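Local structure of putative flavoprotein (4ICI) at residues R29-L34 and G40-I45; K79-N84 and E111-K116; V91-P96 and N107-G112. The protein binds flavin mononucleotide and, as a putative flavoprotein of the flavodoxin family, probably serves in electron transfer. All blocks are in the same frame, centred on the assembly; numbering follows the deposited sequence. Where two conformers were deposited one is given.

Overall arrangement
Contacts 1 and 3 each set a helix against a strand of the parallel sheet in this flavodoxin-like fold, each within a beta-alpha-beta unit; their centres lie about 12 Å apart. F109 joins them, with Y43 CE2 3.5 Å from F109 CE1. Contact 2 ties the 79-84 loop to the chain leaving helix 104-112, its centre about 9 Å from that of contact 3, with which it shares E111 and G112. Y43 OH also reaches S80 O at 2.6 Å, probably a hydrogen bond. Contact 3 includes P96 of the flavin mononucleotide pocket, and in contact 1 the side chain of A31 is about 9 Å from the cofactor.

Contact 1 of 3, residues R29-L34 and G40-I45; sequences RAAEKL and GDLYPI. With EDO (1,2-ethanediol), chain E.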
loop_
_atom_site.group_PDB
_atom_site.type_symbol
_atom_site.label_atom_id
_atom_site.label_comp_id
_atom_site.label_asym_id
_atom_site.label_seq_id
_atom_site.Cartn_x
_atom_site.Cartn_y
_atom_site.Cartn_z
ATOM N N ARG A 29 8.584 -7.905 -0.365
ATOM C CA ARG A 29 9.041 -8.844 0.651
ATOM C C ARG A 29 8.262 -8.671 1.946
ATOM O O ARG A 29 7.878 -9.673 2.581
ATOM C CB ARG A 29 10.548 -8.696 0.868
ATOM C CG ARG A 29 11.372 -9.231 -0.317
ATOM C CD ARG A 29 12.897 -9.328 -0.066
ATOM N NE ARG A 29 13.520 -8.103 0.459
ATOM C CZ ARG A 29 13.976 -7.077 -0.267
ATOM N NH1 ARG A 29 13.881 -7.063 -1.601
ATOM N NH2 ARG A 29 14.532 -6.032 0.360
ATOM N N ALA A 30 7.984 -7.418 2.329
ATOM C CA ALA A 30 7.145 -7.151 3.494
ATOM C C ALA A 30 5.742 -7.737 3.294
ATOM O O ALA A 30 5.172 -8.379 4.184
ATOM C CB ALA A 30 7.072 -5.643 3.767
ATOM N N ALA A 31 5.180 -7.507 2.119
ATOM C CA ALA A 31 3.866 -8.027 1.790
ATOM C C ALA A 31 3.797 -9.557 1.891
ATOM O O ALA A 31 2.810 -10.136 2.341
ATOM C CB ALA A 31 3.450 -7.549 0.389
ATOM N N GLU A 32 4.838 -10.205 1.384
ATOM C CA GLU A 32 4.903 -11.676 1.415
ATOM C C GLU A 32 4.907 -12.210 2.841
ATOM O O GLU A 32 4.195 -13.186 3.140
ATOM C CB GLU A 32 6.130 -12.135 0.655
ATOM C CG GLU A 32 6.226 -13.642 0.457
ATOM C CD GLU A 32 7.420 -14.064 -0.351
ATOM O OE1 GLU A 32 8.002 -13.192 -1.027
ATOM O OE2 GLU A 32 7.766 -15.273 -0.357
ATOM N N LYS A 33 5.672 -11.553 3.714
ATOM C CA LYS A 33 5.692 -11.942 5.130
ATOM C C LYS A 33 4.313 -11.730 5.769
ATOM O O LYS A 33 3.816 -12.584 6.509
ATOM C CB LYS A 33 6.735 -11.144 5.904
ATOM C CG LYS A 33 8.181 -11.411 5.549
ATOM C CD LYS A 33 9.143 -10.658 6.499
ATOM C CE LYS A 33 10.576 -11.183 6.393
ATOM N NZ LYS A 33 11.463 -10.726 7.533
ATOM N N LEU A 34 3.696 -10.578 5.485
ATOM C CA LEU A 34 2.359 -10.296 6.008
ATOM C C LEU A 34 1.334 -11.328 5.538
ATOM O O LEU A 34 0.580 -11.896 6.336
ATOM C CB LEU A 34 1.954 -8.878 5.621
ATOM C CG LEU A 34 0.576 -8.413 6.050
ATOM C CD1 LEU A 34 0.356 -8.547 7.556
ATOM C CD2 LEU A 34 0.440 -6.931 5.625
ATOM N N GLY A 40 -3.268 -14.633 3.913
ATOM C CA GLY A 40 -3.944 -13.777 2.968
ATOM C C GLY A 40 -3.498 -13.992 1.531
ATOM O O GLY A 40 -2.365 -14.407 1.272
ATOM N N ASP A 41 -4.386 -13.671 0.606
ATOM C CA ASP A 41 -4.036 -13.621 -0.808
ATOM C C ASP A 41 -3.214 -12.371 -1.030
ATOM O O ASP A 41 -3.466 -11.378 -0.377
ATOM C CB ASP A 41 -5.315 -13.516 -1.651
ATOM C CG ASP A 41 -6.145 -14.801 -1.663
ATOM O OD1 ASP A 41 -5.601 -15.880 -1.353
ATOM O OD2 ASP A 41 -7.350 -14.732 -2.014
ATOM N N LEU A 42 -2.259 -12.414 -1.958
ATOM C CA LEU A 42 -1.509 -11.230 -2.349
ATOM C C LEU A 42 -1.921 -10.761 -3.737
ATOM O O LEU A 42 -2.132 -11.593 -4.627
ATOM C CB LEU A 42 0.002 -11.474 -2.336
ATOM C CG LEU A 42 0.745 -11.011 -1.083
ATOM C CD1 LEU A 42 0.259 -11.784 0.083
ATOM C CD2 LEU A 42 2.289 -11.164 -1.262
ATOM N N TYR A 43 -2.012 -9.435 -3.899
ATOM C CA TYR A 43 -2.315 -8.787 -5.158
ATOM C C TYR A 43 -1.232 -7.727 -5.417
ATOM O O TYR A 43 -1.243 -6.642 -4.823
ATOM C CB TYR A 43 -3.704 -8.153 -5.131
ATOM C CG TYR A 43 -3.994 -7.185 -6.279
ATOM C CD1 TYR A 43 -3.992 -7.606 -7.601
ATOM C CD2 TYR A 43 -4.297 -5.871 -6.021
ATOM C CE1 TYR A 43 -4.254 -6.706 -8.643
ATOM C CE2 TYR A 43 -4.561 -4.979 -7.058
ATOM C CZ TYR A 43 -4.532 -5.404 -8.345
ATOM O OH TYR A 43 -4.819 -4.484 -9.359
ATOM N N PRO A 44 -0.267 -8.046 -6.304
ATOM C CA PRO A 44 0.669 -7.038 -6.723
ATOM C C PRO A 44 -0.046 -5.991 -7.601
ATOM O O PRO A 44 -0.699 -6.321 -8.607
ATOM C CB PRO A 44 1.713 -7.820 -7.516
ATOM C CG PRO A 44 1.509 -9.292 -7.129
ATOM C CD PRO A 44 0.028 -9.368 -6.891
ATOM N N ILE A 45 0.084 -4.733 -7.206
ATOM C CA ILE A 45 -0.452 -3.602 -7.965
ATOM C C ILE A 45 0.604 -3.278 -9.018
ATOM O O ILE A 45 1.619 -2.649 -8.693
ATOM C CB ILE A 45 -0.699 -2.379 -7.048
ATOM C CG1 ILE A 45 -1.728 -2.710 -5.922
ATOM C CG2 ILE A 45 -1.142 -1.185 -7.879
ATOM C CD1 ILE A 45 -1.801 -1.667 -4.777
HETATM C C1 EDO E . 3.981 -5.450 -9.015
HETATM O O1 EDO E . 4.693 -4.722 -10.030
HETATM C C2 EDO E . 3.988 -4.785 -7.627
HETATM O O2 EDO E . 4.019 -3.380 -7.663
#
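The first beta-alpha-beta unit of the flavodoxin-like fold, strand 16-20, helix 26-38 and strand 41-44, closes here, where L42 of an edge strand meets A31 and E32 on the helix. The leucine does nearly all the reaching. Its CD2 rests against the helix backbone, 3.8 Å from E32 CA, and beside the methyl of A31, with CD2 and A31 CB 4.1 Å apart. The other branch leans on the same turn through its carbonyl, L42 CD1 lying 3.8 Å from A31 O. The side chain sits at chi1 -98°, away from the staggered values, and this turns both methyls to the helix. The inner side of the pair is completed by strand 16-20, where V18 meets L42 and Y20 meets A31. Farther along the chain a 1,2-ethanediol, probably from the crystallisation liquor, lies with its C1 3.6 Å from P44 CB, gives a hydrogen bond from O2 to I45 O at 2.7 Å and is also hydrogen-bonded to S22 N. Between helix and strand themselves the contact is van der Waals packing of methyls on backbone and methyl, partly buried, and it sets no directional demand.

Contact 2 of 3, residues K79-N84 and E111-K116; sequences KSKKEN and EGHSLK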
loop_
_atom_site.group_PDB
_atom_site.type_symbol
_atom_site.label_atom_id
_atom_site.label_comp_id
_atom_site.label_asym_id
_atom_site.label_seq_id
_atom_site.Cartn_x
_atom_site.Cartn_y
_atom_site.Cartn_z
ATOM N N LYS A 79 -2.063 -2.203 -14.571
ATOM C CA LYS A 79 -2.266 -3.224 -15.604
ATOM C C LYS A 79 -3.607 -3.905 -15.530
ATOM O O LYS A 79 -4.378 -3.933 -16.509
ATOM C CB LYS A 79 -1.214 -4.315 -15.490
ATOM C CG LYS A 79 0.010 -4.067 -16.270
ATOM C CD LYS A 79 0.775 -5.352 -16.495
ATOM C CE LYS A 79 2.171 -5.036 -16.926
ATOM N NZ LYS A 79 2.942 -6.255 -17.359
ATOM N N SER A 80 -3.895 -4.492 -14.370
ATOM C CA SER A 80 -5.072 -5.351 -14.197
ATOM C C SER A 80 -5.646 -5.168 -12.814
ATOM O O SER A 80 -4.880 -5.249 -11.832
ATOM C CB SER A 80 -4.655 -6.812 -14.368
ATOM O OG SER A 80 -4.141 -7.015 -15.665
ATOM N N LYS A 81 -6.957 -4.959 -12.725
ATOM C CA LYS A 81 -7.639 -4.898 -11.425
ATOM C C LYS A 81 -7.742 -6.272 -10.789
ATOM O O LYS A 81 -7.634 -7.324 -11.444
ATOM C CB LYS A 81 -9.056 -4.311 -11.553
ATOM C CG LYS A 81 -9.071 -2.850 -11.976
ATOM C CD LYS A 81 -10.462 -2.254 -11.948
ATOM C CE LYS A 81 -10.465 -0.768 -12.276
ATOM N NZ LYS A 81 -11.839 -0.225 -12.075
ATOM N N LYS A 82 -7.962 -6.248 -9.479
ATOM C CA LYS A 82 -8.285 -7.456 -8.737
ATOM C C LYS A 82 -9.770 -7.778 -8.910
ATOM O O LYS A 82 -10.646 -7.139 -8.313
ATOM C CB LYS A 82 -7.920 -7.269 -7.253
ATOM C CG LYS A 82 -8.039 -8.544 -6.419
ATOM C CD LYS A 82 -6.990 -9.562 -6.793
ATOM C CE LYS A 82 -6.862 -10.694 -5.807
ATOM N NZ LYS A 82 -7.441 -11.937 -6.342
ATOM N N GLU A 83 -10.056 -8.778 -9.727
ATOM C CA GLU A 83 -11.444 -8.989 -10.166
ATOM C C GLU A 83 -12.414 -9.435 -9.058
ATOM O O GLU A 83 -13.599 -9.083 -9.074
ATOM C CB GLU A 83 -11.467 -9.994 -11.317
ATOM C CG GLU A 83 -10.691 -9.506 -12.549
ATOM N N ASN A 84 -11.908 -10.204 -8.102
ATOM C CA ASN A 84 -12.735 -10.704 -6.983
ATOM C C ASN A 84 -12.636 -9.849 -5.719
ATOM O O ASN A 84 -12.867 -10.347 -4.621
ATOM C CB ASN A 84 -12.325 -12.141 -6.621
ATOM C CG ASN A 84 -10.923 -12.222 -6.016
ATOM O OD1 ASN A 84 -10.086 -11.296 -6.197
ATOM N ND2 ASN A 84 -10.659 -13.307 -5.271
ATOM N N GLU A 111 -9.186 4.123 -5.926
ATOM C CA GLU A 111 -10.279 4.696 -6.693
ATOM C C GLU A 111 -10.889 3.730 -7.718
ATOM O O GLU A 111 -12.029 3.923 -8.199
ATOM C CB GLU A 111 -9.826 6.006 -7.339
ATOM C CG GLU A 111 -9.565 7.068 -6.316
ATOM C CD GLU A 111 -8.983 8.346 -6.856
ATOM O OE1 GLU A 111 -8.909 8.506 -8.111
ATOM O OE2 GLU A 111 -8.612 9.195 -6.008
ATOM N N GLY A 112 -10.169 2.671 -8.034
ATOM C CA GLY A 112 -10.613 1.705 -9.017
ATOM C C GLY A 112 -11.214 0.426 -8.459
ATOM O O GLY A 112 -11.665 -0.429 -9.224
ATOM N N HIS A 113 -11.170 0.259 -7.133
ATOM C CA HIS A 113 -11.700 -0.924 -6.465
ATOM C C HIS A 113 -12.697 -0.468 -5.393
ATOM O O HIS A 113 -12.385 0.437 -4.640
ATOM C CB HIS A 113 -10.560 -1.723 -5.835
ATOM C CG HIS A 113 -9.624 -2.352 -6.829
ATOM N ND1 HIS A 113 -8.642 -1.646 -7.491
ATOM C CD2 HIS A 113 -9.511 -3.632 -7.260
ATOM C CE1 HIS A 113 -7.974 -2.461 -8.288
ATOM N NE2 HIS A 113 -8.483 -3.676 -8.169
ATOM N N SER A 114 -13.864 -1.090 -5.301
ATOM C CA SER A 114 -14.797 -0.760 -4.235
ATOM C C SER A 114 -14.297 -1.354 -2.923
ATOM O O SER A 114 -14.160 -2.573 -2.804
ATOM C CB SER A 114 -16.203 -1.262 -4.518
ATOM O OG SER A 114 -17.048 -0.877 -3.429
ATOM N N LEU A 115 -13.981 -0.479 -1.984
ATOM C CA LEU A 115 -13.498 -0.880 -0.676
ATOM C C LEU A 115 -14.507 -0.525 0.422
ATOM O O LEU A 115 -14.235 -0.720 1.612
ATOM C CB LEU A 115 -12.142 -0.220 -0.403
ATOM C CG LEU A 115 -11.041 -0.596 -1.408
ATOM C CD1 LEU A 115 -9.788 0.209 -1.081
ATOM C CD2 LEU A 115 -10.735 -2.100 -1.404
ATOM N N LYS A 116 -15.674 -0.037 0.014
ATOM C CA LYS A 116 -16.797 0.194 0.936
ATOM C C LYS A 116 -17.141 -1.051 1.738
ATOM O O LYS A 116 -17.209 -2.151 1.192
ATOM C CB LYS A 116 -18.024 0.665 0.141
ATOM C CG LYS A 116 -19.291 0.891 0.967
ATOM C CD LYS A 116 -20.404 1.566 0.146
ATOM C CE LYS A 116 -21.050 0.599 -0.816
ATOM N NZ LYS A 116 -22.352 1.123 -1.323
#
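K81 crosses to G112 and H113 along the whole length of its side chain. CB sits 3.5 Å from H113 NE2, at a slant to the imidazole, and CG continues past the ring at 3.9 Å from H113 CE1. With CG anti to the carbonyl carbon (chi1 -66°) and every later torsion extended, the lysine slides by the histidine in the opposite direction and reaches the backbone at G112, near the C-terminal end of helix 104-112. There CD comes to 3.5 Å from G112 O and CE closer still, at 3.3 Å from the same G112 O, before NZ closes a 2.9 Å hydrogen bond to G112 O. The ammonium approaches in the carbonyl plane, on a lone pair, at a C=O...N angle of 126°. A positive charge beside a carbonyl at this end of a helix is likely to be favoured by the helix dipole. In the flavodoxin-like fold the helix packs against the sheet, and here the loop that precedes strand 90-96 is fastened to the chain leaving that helix. The second bond runs the other way in kind, from backbone to side chain: K82 N donates to H113 NE2 at 2.9 Å, meeting the ring edge almost exactly in plane, with an N-H...N angle of 159°. An alanine in place of H113 removes this acceptor, which would probably leave K82 N without its mate and open a gap beside K81 CB. K82 passes its own CB 3.8 Å from H113 NE2, then bends away so that NZ donates to N84 OD1 at 2.7 Å, tilted somewhat out of the amide's carbonyl plane, while Y88 OH offers the same ammonium a weak second partner.

Contact 3 of 3, residues V91-P96 and N107-G112; sequences VFIGYP and NTFIEG. With FMN (flavin mononucleotide), chain B.
The carbonyl oxygen of F109, the residue whose ring meets V91 and I93 of the neighbouring strand, takes two donors: G112 N at 3.2 Å and H113 ND1 just beyond, so one carbonyl receives a backbone N-H and a histidine ring N-H. With CG anti to the backbone N (chi1 171°), the phenyl group extends from the helix and presents its edge to the strand. I93 CD1 lies in the plane of the ring, 3.9 Å from F109 CE2, while V91 CG1 stands near that plane at 4.3 Å from F109 CZ. I93 CD1 is shared, for it is also 3.9 Å from I110 CG1, the two isoleucine chains crossing at about a right angle. This is the strand-to-helix half of the beta-alpha-beta crossover formed by strand 90-96, helix 104-112 and strand 119-125. The short segments run nearly antiparallel, at 160°, with their axes 10.7 Å apart at closest, a spacing that the phenyl and isoleucine side chains fill. F92 faces the other side of the sheet, against L34 of helix 26-38. At the end of the strand the chain enters the cofactor pocket, where P96 CB packs 3.3 Å from O5' of the flavin mononucleotide and the adjoining I97 O is hydrogen-bonded to the cofactor.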
loop_
_atom_site.group_PDB
_atom_site.type_symbol
_atom_site.label_atom_id
_atom_site.label_comp_id
_atom_site.label_asym_id
_atom_site.label_seq_id
_atom_site.Cartn_x
_atom_site.Cartn_y
_atom_site.Cartn_z
ATOM N N VAL A 91 -8.567 -5.521 3.572
ATOM C CA VAL A 91 -7.604 -5.248 2.510
ATOM C C VAL A 91 -6.456 -4.440 3.114
ATOM O O VAL A 91 -6.623 -3.294 3.592
ATOM C CB VAL A 91 -8.244 -4.502 1.329
ATOM C CG1 VAL A 91 -7.180 -4.154 0.253
ATOM C CG2 VAL A 91 -9.387 -5.306 0.712
ATOM N N PHE A 92 -5.267 -5.060 3.189
ATOM C CA PHE A 92 -4.045 -4.348 3.517
ATOM C C PHE A 92 -3.552 -3.707 2.226
ATOM O O PHE A 92 -3.688 -4.322 1.156
ATOM C CB PHE A 92 -2.981 -5.307 4.071
ATOM C CG PHE A 92 -3.307 -5.884 5.415
ATOM C CD1 PHE A 92 -4.040 -7.068 5.547
ATOM C CD2 PHE A 92 -2.877 -5.233 6.550
ATOM C CE1 PHE A 92 -4.328 -7.591 6.790
ATOM C CE2 PHE A 92 -3.185 -5.742 7.815
ATOM C CZ PHE A 92 -3.894 -6.934 7.918
ATOM N N ILE A 93 -3.034 -2.484 2.329
ATOM C CA ILE A 93 -2.528 -1.752 1.180
ATOM C C ILE A 93 -1.106 -1.296 1.477
ATOM O O ILE A 93 -0.884 -0.446 2.349
ATOM C CB ILE A 93 -3.372 -0.520 0.847
ATOM C CG1 ILE A 93 -4.828 -0.905 0.622
ATOM C CG2 ILE A 93 -2.800 0.184 -0.371
ATOM C CD1 ILE A 93 -5.786 0.285 0.351
ATOM N N GLY A 94 -0.123 -1.902 0.796
ATOM C CA GLY A 94 1.256 -1.632 1.044
ATOM C C GLY A 94 1.960 -0.852 -0.043
ATOM O O GLY A 94 1.622 -0.933 -1.240
ATOM N N TYR A 95 2.967 -0.099 0.377
ATOM C CA TYR A 95 3.692 0.799 -0.527
ATOM C C TYR A 95 5.041 1.184 0.058
ATOM O O TYR A 95 5.214 1.242 1.267
ATOM C CB TYR A 95 2.862 2.065 -0.855
ATOM C CG TYR A 95 2.255 2.749 0.361
ATOM C CD1 TYR A 95 1.010 2.363 0.843
ATOM C CD2 TYR A 95 2.926 3.731 1.026
ATOM C CE1 TYR A 95 0.478 2.970 1.984
ATOM C CE2 TYR A 95 2.402 4.338 2.152
ATOM C CZ TYR A 95 1.185 3.957 2.628
ATOM O OH TYR A 95 0.640 4.535 3.768
ATOM N N PRO A 96 5.973 1.585 -0.809
ATOM C CA PRO A 96 7.139 2.321 -0.356
ATOM C C PRO A 96 6.742 3.761 -0.042
ATOM O O PRO A 96 5.872 4.322 -0.718
ATOM C CB PRO A 96 8.051 2.296 -1.570
ATOM C CG PRO A 96 7.109 2.260 -2.752
ATOM C CD PRO A 96 5.937 1.437 -2.271
ATOM N N ASN A 107 -3.445 5.645 -4.974
ATOM C CA ASN A 107 -4.698 6.336 -5.258
ATOM C C ASN A 107 -5.426 5.680 -6.448
ATOM O O ASN A 107 -6.649 5.499 -6.434
ATOM C CB ASN A 107 -4.472 7.824 -5.533
ATOM C CG ASN A 107 -3.758 8.535 -4.395
ATOM O OD1 ASN A 107 -2.519 8.537 -4.321
ATOM N ND2 ASN A 107 -4.533 9.139 -3.492
ATOM N N THR A 108 -4.679 5.320 -7.505
ATOM C CA THR A 108 -5.318 4.621 -8.630
ATOM C C THR A 108 -5.989 3.325 -8.154
ATOM O O THR A 108 -7.142 3.041 -8.519
ATOM C CB THR A 108 -4.321 4.279 -9.738
ATOM O OG1 THR A 108 -3.545 5.449 -10.015
ATOM C CG2 THR A 108 -5.033 3.744 -10.982
ATOM N N PHE A 109 -5.299 2.578 -7.296
ATOM C CA PHE A 109 -5.847 1.356 -6.757
ATOM C C PHE A 109 -7.141 1.589 -5.963
ATOM O O PHE A 109 -8.184 0.936 -6.215
ATOM C CB PHE A 109 -4.827 0.641 -5.856
ATOM C CG PHE A 109 -5.430 -0.509 -5.106
ATOM C CD1 PHE A 109 -5.779 -1.676 -5.763
ATOM C CD2 PHE A 109 -5.654 -0.421 -3.716
ATOM C CE1 PHE A 109 -6.368 -2.726 -5.075
ATOM C CE2 PHE A 109 -6.253 -1.472 -3.059
ATOM C CZ PHE A 109 -6.602 -2.604 -3.734
ATOM N N ILE A 110 -7.081 2.523 -5.016
ATOM C CA ILE A 110 -8.224 2.778 -4.127
ATOM C C ILE A 110 -9.429 3.248 -4.949
ATOM O O ILE A 110 -10.554 2.823 -4.698
ATOM C CB ILE A 110 -7.858 3.786 -3.036
ATOM C CG1 ILE A 110 -6.885 3.154 -2.038
ATOM C CG2 ILE A 110 -9.121 4.323 -2.296
ATOM C CD1 ILE A 110 -6.194 4.163 -1.153
ATOM N N GLU A 111 -9.186 4.123 -5.926
ATOM C CA GLU A 111 -10.279 4.696 -6.693
ATOM C C GLU A 111 -10.889 3.730 -7.718
ATOM O O GLU A 111 -12.029 3.923 -8.199
ATOM C CB GLU A 111 -9.826 6.006 -7.339
ATOM C CG GLU A 111 -9.565 7.068 -6.316
ATOM C CD GLU A 111 -8.983 8.346 -6.856
ATOM O OE1 GLU A 111 -8.909 8.506 -8.111
ATOM O OE2 GLU A 111 -8.612 9.195 -6.008
ATOM N N GLY A 112 -10.169 2.671 -8.034
ATOM C CA GLY A 112 -10.613 1.705 -9.017
ATOM C C GLY A 112 -11.214 0.426 -8.459
ATOM O O GLY A 112 -11.665 -0.429 -9.224
HETATM N N1 FMN B . 12.298 6.798 2.209
HETATM C C2 FMN B . 11.973 7.528 3.326
HETATM O O2 FMN B . 12.311 7.109 4.431
HETATM N N3 FMN B . 11.284 8.725 3.189
HETATM C C4 FMN B . 10.936 9.255 1.958
HETATM O O4 FMN B . 10.270 10.307 1.962
HETATM C C4A FMN B . 11.301 8.527 0.813
HETATM N N5 FMN B . 11.001 9.026 -0.473
HETATM C C5A FMN B . 11.352 8.238 -1.577
HETATM C C6 FMN B . 11.034 8.691 -2.865
HETATM C C7 FMN B . 11.349 7.940 -3.969
HETATM C C7M FMN B . 10.957 8.413 -5.337
HETATM C C8 FMN B . 11.978 6.714 -3.832
HETATM C C8M FMN B . 12.340 5.901 -5.053
HETATM C C9 FMN B . 12.308 6.261 -2.561
HETATM C C9A FMN B . 11.982 7.006 -1.410
HETATM N N10 FMN B . 12.299 6.548 -0.121
HETATM C C10 FMN B . 11.956 7.301 0.976
HETATM C "C1'" FMN B . 12.944 5.198 0.059
HETATM C "C2'" FMN B . 11.852 4.100 -0.076
HETATM O "O2'" FMN B . 10.713 4.321 0.721
HETATM C "C3'" FMN B . 12.379 2.720 0.363
HETATM O "O3'" FMN B . 13.676 2.454 -0.259
HETATM C "C4'" FMN B . 11.368 1.558 0.127
HETATM O "O4'" FMN B . 11.784 0.486 0.939
HETATM C "C5'" FMN B . 11.428 1.088 -1.376
HETATM O "O5'" FMN B . 10.479 0.058 -1.476
HETATM P P FMN B . 10.325 -0.856 -2.781
HETATM O O1P FMN B . 11.660 -1.611 -2.893
HETATM O O2P FMN B . 9.138 -1.681 -2.630
HETATM O O3P FMN B . 10.113 0.023 -4.018
#